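Local structure of 4-alpha-glucanotransferase (1TZ7) at residues L27-S32 with A467-P472; I39-K44 with E122-L127. The protein belongs to the amylomaltase family of glucanotransferases and is built round a parallel alpha/beta barrel. One frame throughout, in Å; residues are numbered along the deposited sequence.

Contact 1: residues L27-S32 with A467-P472; sequences LLHVTS and ARMNYP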
# COMPACT_ATOMS: atom_id res chain seq x y z
N LEU A 27 1.76 2.87 11.59
CA LEU A 27 1.09 2.73 10.30
C LEU A 27 0.38 4.04 9.94
O LEU A 27 -0.58 4.44 10.60
CB LEU A 27 0.10 1.56 10.34
CG LEU A 27 -0.89 1.41 9.17
CD1 LEU A 27 -0.18 1.39 7.84
CD2 LEU A 27 -1.73 0.15 9.35
N LEU A 28 0.88 4.70 8.91
CA LEU A 28 0.34 5.99 8.48
C LEU A 28 0.61 6.20 7.00
O LEU A 28 1.76 6.28 6.58
CB LEU A 28 0.98 7.13 9.29
CG LEU A 28 0.52 8.54 8.90
CD1 LEU A 28 -0.90 8.79 9.38
CD2 LEU A 28 1.47 9.58 9.48
N HIS A 29 -0.44 6.28 6.21
CA HIS A 29 -0.31 6.53 4.78
C HIS A 29 0.03 7.98 4.52
O HIS A 29 -0.36 8.87 5.28
CB HIS A 29 -1.61 6.17 4.07
CG HIS A 29 -1.49 6.09 2.58
ND1 HIS A 29 -0.55 5.32 1.94
CD2 HIS A 29 -2.22 6.67 1.60
CE1 HIS A 29 -0.70 5.43 0.63
NE2 HIS A 29 -1.71 6.25 0.40
N VAL A 30 0.76 8.21 3.44
CA VAL A 30 1.22 9.55 3.09
C VAL A 30 0.05 10.54 3.01
O VAL A 30 0.19 11.69 3.40
CB VAL A 30 2.00 9.54 1.74
CG1 VAL A 30 2.39 10.94 1.33
CG2 VAL A 30 3.26 8.64 1.85
N THR A 31 -1.10 10.09 2.50
CA THR A 31 -2.26 10.97 2.30
C THR A 31 -2.76 11.55 3.62
O THR A 31 -3.31 12.64 3.65
CB THR A 31 -3.43 10.22 1.61
OG1 THR A 31 -3.79 9.07 2.38
CG2 THR A 31 -3.00 9.66 0.25
N SER A 32 -2.55 10.81 4.71
CA SER A 32 -3.08 11.19 6.02
C SER A 32 -2.24 12.28 6.70
O SER A 32 -2.68 12.87 7.70
CB SER A 32 -3.16 9.96 6.93
OG SER A 32 -4.03 8.99 6.39
N ALA A 467 -12.58 7.93 12.10
CA ALA A 467 -11.22 8.01 11.55
C ALA A 467 -10.81 6.70 10.84
O ALA A 467 -9.64 6.50 10.54
CB ALA A 467 -10.23 8.34 12.65
N ARG A 468 -11.78 5.84 10.57
CA ARG A 468 -11.51 4.60 9.85
C ARG A 468 -11.03 4.90 8.42
O ARG A 468 -11.66 5.66 7.69
CB ARG A 468 -12.77 3.73 9.80
CG ARG A 468 -12.54 2.35 9.23
CD ARG A 468 -13.75 1.41 9.38
NE ARG A 468 -13.48 0.11 8.79
CZ ARG A 468 -14.24 -0.96 8.95
NH1 ARG A 468 -15.34 -0.90 9.70
NH2 ARG A 468 -13.91 -2.11 8.37
N MET A 469 -9.92 4.29 8.04
CA MET A 469 -9.33 4.55 6.74
C MET A 469 -10.14 3.87 5.63
O MET A 469 -10.54 4.52 4.67
CB MET A 469 -7.88 4.05 6.70
CG MET A 469 -7.08 4.53 5.50
SD MET A 469 -6.98 6.34 5.38
CE MET A 469 -5.45 6.53 4.44
N ASN A 470 -10.40 2.57 5.78
CA ASN A 470 -11.13 1.81 4.74
C ASN A 470 -12.13 0.83 5.32
O ASN A 470 -11.87 0.18 6.34
CB ASN A 470 -10.14 1.07 3.83
CG ASN A 470 -10.85 0.24 2.75
OD1 ASN A 470 -11.64 0.77 1.97
ND2 ASN A 470 -10.57 -1.06 2.72
N TYR A 471 -13.27 0.72 4.65
CA TYR A 471 -14.31 -0.25 4.98
C TYR A 471 -14.46 -1.24 3.81
O TYR A 471 -15.10 -0.93 2.82
CB TYR A 471 -15.64 0.49 5.22
CG TYR A 471 -16.65 -0.25 6.09
CD1 TYR A 471 -17.01 -1.57 5.81
CD2 TYR A 471 -17.26 0.38 7.17
CE1 TYR A 471 -17.94 -2.25 6.60
CE2 TYR A 471 -18.19 -0.28 7.97
CZ TYR A 471 -18.53 -1.60 7.68
OH TYR A 471 -19.44 -2.27 8.46
N PRO A 472 -13.84 -2.41 3.93
CA PRO A 472 -13.87 -3.40 2.85
C PRO A 472 -15.29 -3.77 2.43
O PRO A 472 -16.17 -3.90 3.29
CB PRO A 472 -13.15 -4.62 3.46
CG PRO A 472 -12.34 -4.08 4.56
CD PRO A 472 -13.09 -2.89 5.10
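Met469 reaches across to His29, Thr31 and Ser32 with the end of its side chain, and its methyl CE makes all the closest approaches. CG lies anti to the backbone N (chi1 -168°), and the chain then bends at chi2. The bend is followed by an extended last torsion, which sets CE against the side that 27-32 presents, where it meets all three residues. Ser32 OG comes nearest, 3.4 Å from Met469 CE. The sulfur stands farther back, with Met469 SD 4.1 Å from Ser32 OG. Thr31 crosses the methionine chain at a slant and offers its hydroxyl, Thr31 OG1 lying 3.7 Å from Met469 CE. His29 touches with its CB, 3.9 Å from Met469 CE, and the methyl sits obliquely to the imidazole ring. No hydrogen bond joins the two segments.

Two polar atoms of 27-32 have partners elsewhere: Ser32 OG is hydrogen-bonded to Trp481 O, and His29 ND1 to the backbone N of Leu64. Within 27-32, Ser32 N bonds His29 O at 3.0 Å, in the short 3-10 turn that follows strand 23-27. In the other segment, Arg468 NE donates to Asn470 O at 2.9 Å, from above the carbonyl plane. Arg468 NH1 also lies over one face of the Tyr471 ring, toward its rim.

The contact joins the loop after the first strand of the parallel barrel to the loop after helix 457-460, which follows the last. It is buried and small. Its chemistry is van der Waals packing of one methyl against two hydroxyl oxygens and a CB, so it probably contributes shape and not directional bonding.

Contact 2: residues I39-K44 with E122-L127; sequences IGDLGK and EYKKEL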
# COMPACT_ATOMS: atom_id res chain seq x y z
N ILE A 39 -4.24 17.36 0.75
CA ILE A 39 -3.86 15.97 0.93
C ILE A 39 -2.42 15.90 1.45
O ILE A 39 -1.64 16.84 1.26
CB ILE A 39 -3.99 15.21 -0.43
CG1 ILE A 39 -3.88 13.70 -0.22
CG2 ILE A 39 -2.92 15.69 -1.43
CD1 ILE A 39 -4.47 12.89 -1.35
N GLY A 40 -2.08 14.80 2.11
CA GLY A 40 -0.72 14.59 2.59
C GLY A 40 0.25 14.40 1.43
O GLY A 40 -0.13 13.87 0.39
N ASP A 41 1.50 14.84 1.62
CA ASP A 41 2.50 14.78 0.55
C ASP A 41 3.91 14.46 1.09
O ASP A 41 4.09 14.24 2.29
CB ASP A 41 2.51 16.10 -0.26
CG ASP A 41 2.76 17.33 0.60
OD1 ASP A 41 3.69 17.30 1.42
OD2 ASP A 41 2.08 18.36 0.50
N LEU A 42 4.89 14.43 0.19
CA LEU A 42 6.25 13.99 0.54
C LEU A 42 7.12 15.17 0.99
O LEU A 42 8.35 15.09 0.95
CB LEU A 42 6.89 13.29 -0.66
CG LEU A 42 6.10 12.12 -1.26
CD1 LEU A 42 6.82 11.55 -2.48
CD2 LEU A 42 5.87 11.04 -0.23
N GLY A 43 6.48 16.26 1.41
CA GLY A 43 7.18 17.47 1.78
C GLY A 43 7.29 17.65 3.29
O GLY A 43 7.37 16.68 4.04
N LYS A 44 7.26 18.90 3.72
CA LYS A 44 7.60 19.29 5.09
C LYS A 44 6.99 18.37 6.16
O LYS A 44 7.67 17.99 7.12
CB LYS A 44 7.14 20.74 5.33
CG LYS A 44 7.30 21.24 6.76
CD LYS A 44 7.20 22.78 6.82
CE LYS A 44 6.39 23.26 8.02
NZ LYS A 44 7.25 23.53 9.21
N GLU A 122 -7.07 17.54 -9.82
CA GLU A 122 -7.12 18.65 -10.78
C GLU A 122 -6.06 19.71 -10.48
O GLU A 122 -5.41 20.22 -11.40
CB GLU A 122 -8.52 19.30 -10.76
CG GLU A 122 -9.57 18.54 -11.54
CD GLU A 122 -9.34 18.60 -13.05
OE1 GLU A 122 -8.52 19.43 -13.50
OE2 GLU A 122 -9.99 17.82 -13.78
N TYR A 123 -5.91 20.03 -9.19
CA TYR A 123 -5.04 21.13 -8.77
C TYR A 123 -3.55 20.78 -8.94
O TYR A 123 -2.78 21.58 -9.45
CB TYR A 123 -5.31 21.48 -7.30
CG TYR A 123 -4.39 22.54 -6.75
CD1 TYR A 123 -4.24 23.76 -7.39
CD2 TYR A 123 -3.65 22.31 -5.59
CE1 TYR A 123 -3.39 24.73 -6.89
CE2 TYR A 123 -2.80 23.27 -5.08
CZ TYR A 123 -2.67 24.49 -5.74
OH TYR A 123 -1.83 25.45 -5.24
N LYS A 124 -3.17 19.59 -8.51
CA LYS A 124 -1.77 19.16 -8.61
C LYS A 124 -1.38 18.84 -10.06
O LYS A 124 -0.23 18.99 -10.45
CB LYS A 124 -1.52 17.95 -7.72
CG LYS A 124 -1.72 18.23 -6.22
CD LYS A 124 -0.47 17.93 -5.42
CE LYS A 124 -0.67 18.22 -3.94
NZ LYS A 124 -0.22 17.09 -3.08
N LYS A 125 -2.36 18.40 -10.86
CA LYS A 125 -2.14 18.22 -12.30
C LYS A 125 -1.85 19.55 -12.97
O LYS A 125 -1.03 19.62 -13.87
CB LYS A 125 -3.37 17.56 -12.95
CG LYS A 125 -3.14 17.12 -14.41
CD LYS A 125 -4.46 16.98 -15.17
CE LYS A 125 -5.16 15.66 -14.84
NZ LYS A 125 -6.64 15.75 -15.03
N GLU A 126 -2.54 20.60 -12.53
CA GLU A 126 -2.36 21.93 -13.11
C GLU A 126 -1.00 22.51 -12.73
O GLU A 126 -0.33 23.12 -13.55
CB GLU A 126 -3.50 22.87 -12.66
CG GLU A 126 -4.35 23.41 -13.81
CD GLU A 126 -4.71 22.34 -14.83
OE1 GLU A 126 -4.49 22.57 -16.04
OE2 GLU A 126 -5.20 21.26 -14.42
N LEU A 127 -0.60 22.32 -11.47
CA LEU A 127 0.71 22.77 -11.00
C LEU A 127 1.83 22.06 -11.76
O LEU A 127 2.86 22.65 -12.05
CB LEU A 127 0.86 22.52 -9.50
CG LEU A 127 0.03 23.40 -8.57
CD1 LEU A 127 0.28 23.01 -7.12
CD2 LEU A 127 0.33 24.88 -8.78
O HOH W 1 -0.27 18.06 -0.56
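Lys124 leaves its helix with CG anti to the carbonyl carbon (chi1 -63°), and bends at chi2 and chi4 bring NZ to loop 39-44. Asp41 points its CB at the lysine, 4.0 Å from Lys124 NZ, and its carboxylate carbon stands between its backbone N and carbonyl carbon (chi1 57°). Ile39 crosses the lysine chain, and its CG2 lies 3.5 Å from Lys124 NZ.

The carboxylate and the ammonium do not form a salt bridge: Asp41 OD2 is 4.4 Å from Lys124 NZ. A water bridges them. It accepts from Lys124 NZ at 2.7 Å and donates to both Ile39 O and Asp41 OD2, each at 2.6 Å. The ammonium also bonds Val89 O and Ile91 O, so three oxygens grip it.

Asp41 OD1 accepts from Gly43 N at 3.0 Å, forming an Asx turn just before helix 44-56, with Gly43 at the N-cap position. This is the first strand-to-helix connection of the alpha/beta barrel, and helix 117-133 packs against it through Lys124 and Ile39. The turn fixes one carboxylate oxygen and leaves OD2 directed to the water. Lys124 probably favours the charged form of Asp41. Ile39 also packs on Val120 and Tyr117, about one and two turns before Lys124.

In the fold
From the N terminus, strand 23-27 enters the parallel barrel and runs into 27-32, the first half of contact 1. The same connection continues through 39-44, the first half of contact 2, before helix 44-56 begins. Contact 2 closes first, 78 residues on, at helix 117-133. Contact 1 closes much later, at the loop after helix 457-460, so contact 2 is nested within it. Their centres lie about 18 Å apart. The two meet directly where Thr31 O probably accepts a hydrogen bond from Gly40 N and Val30 packs on Leu42. One strand-to-helix connection is thereby tied both to the loop beyond the last barrel strand and to a helix of the insertion after strand 60-62.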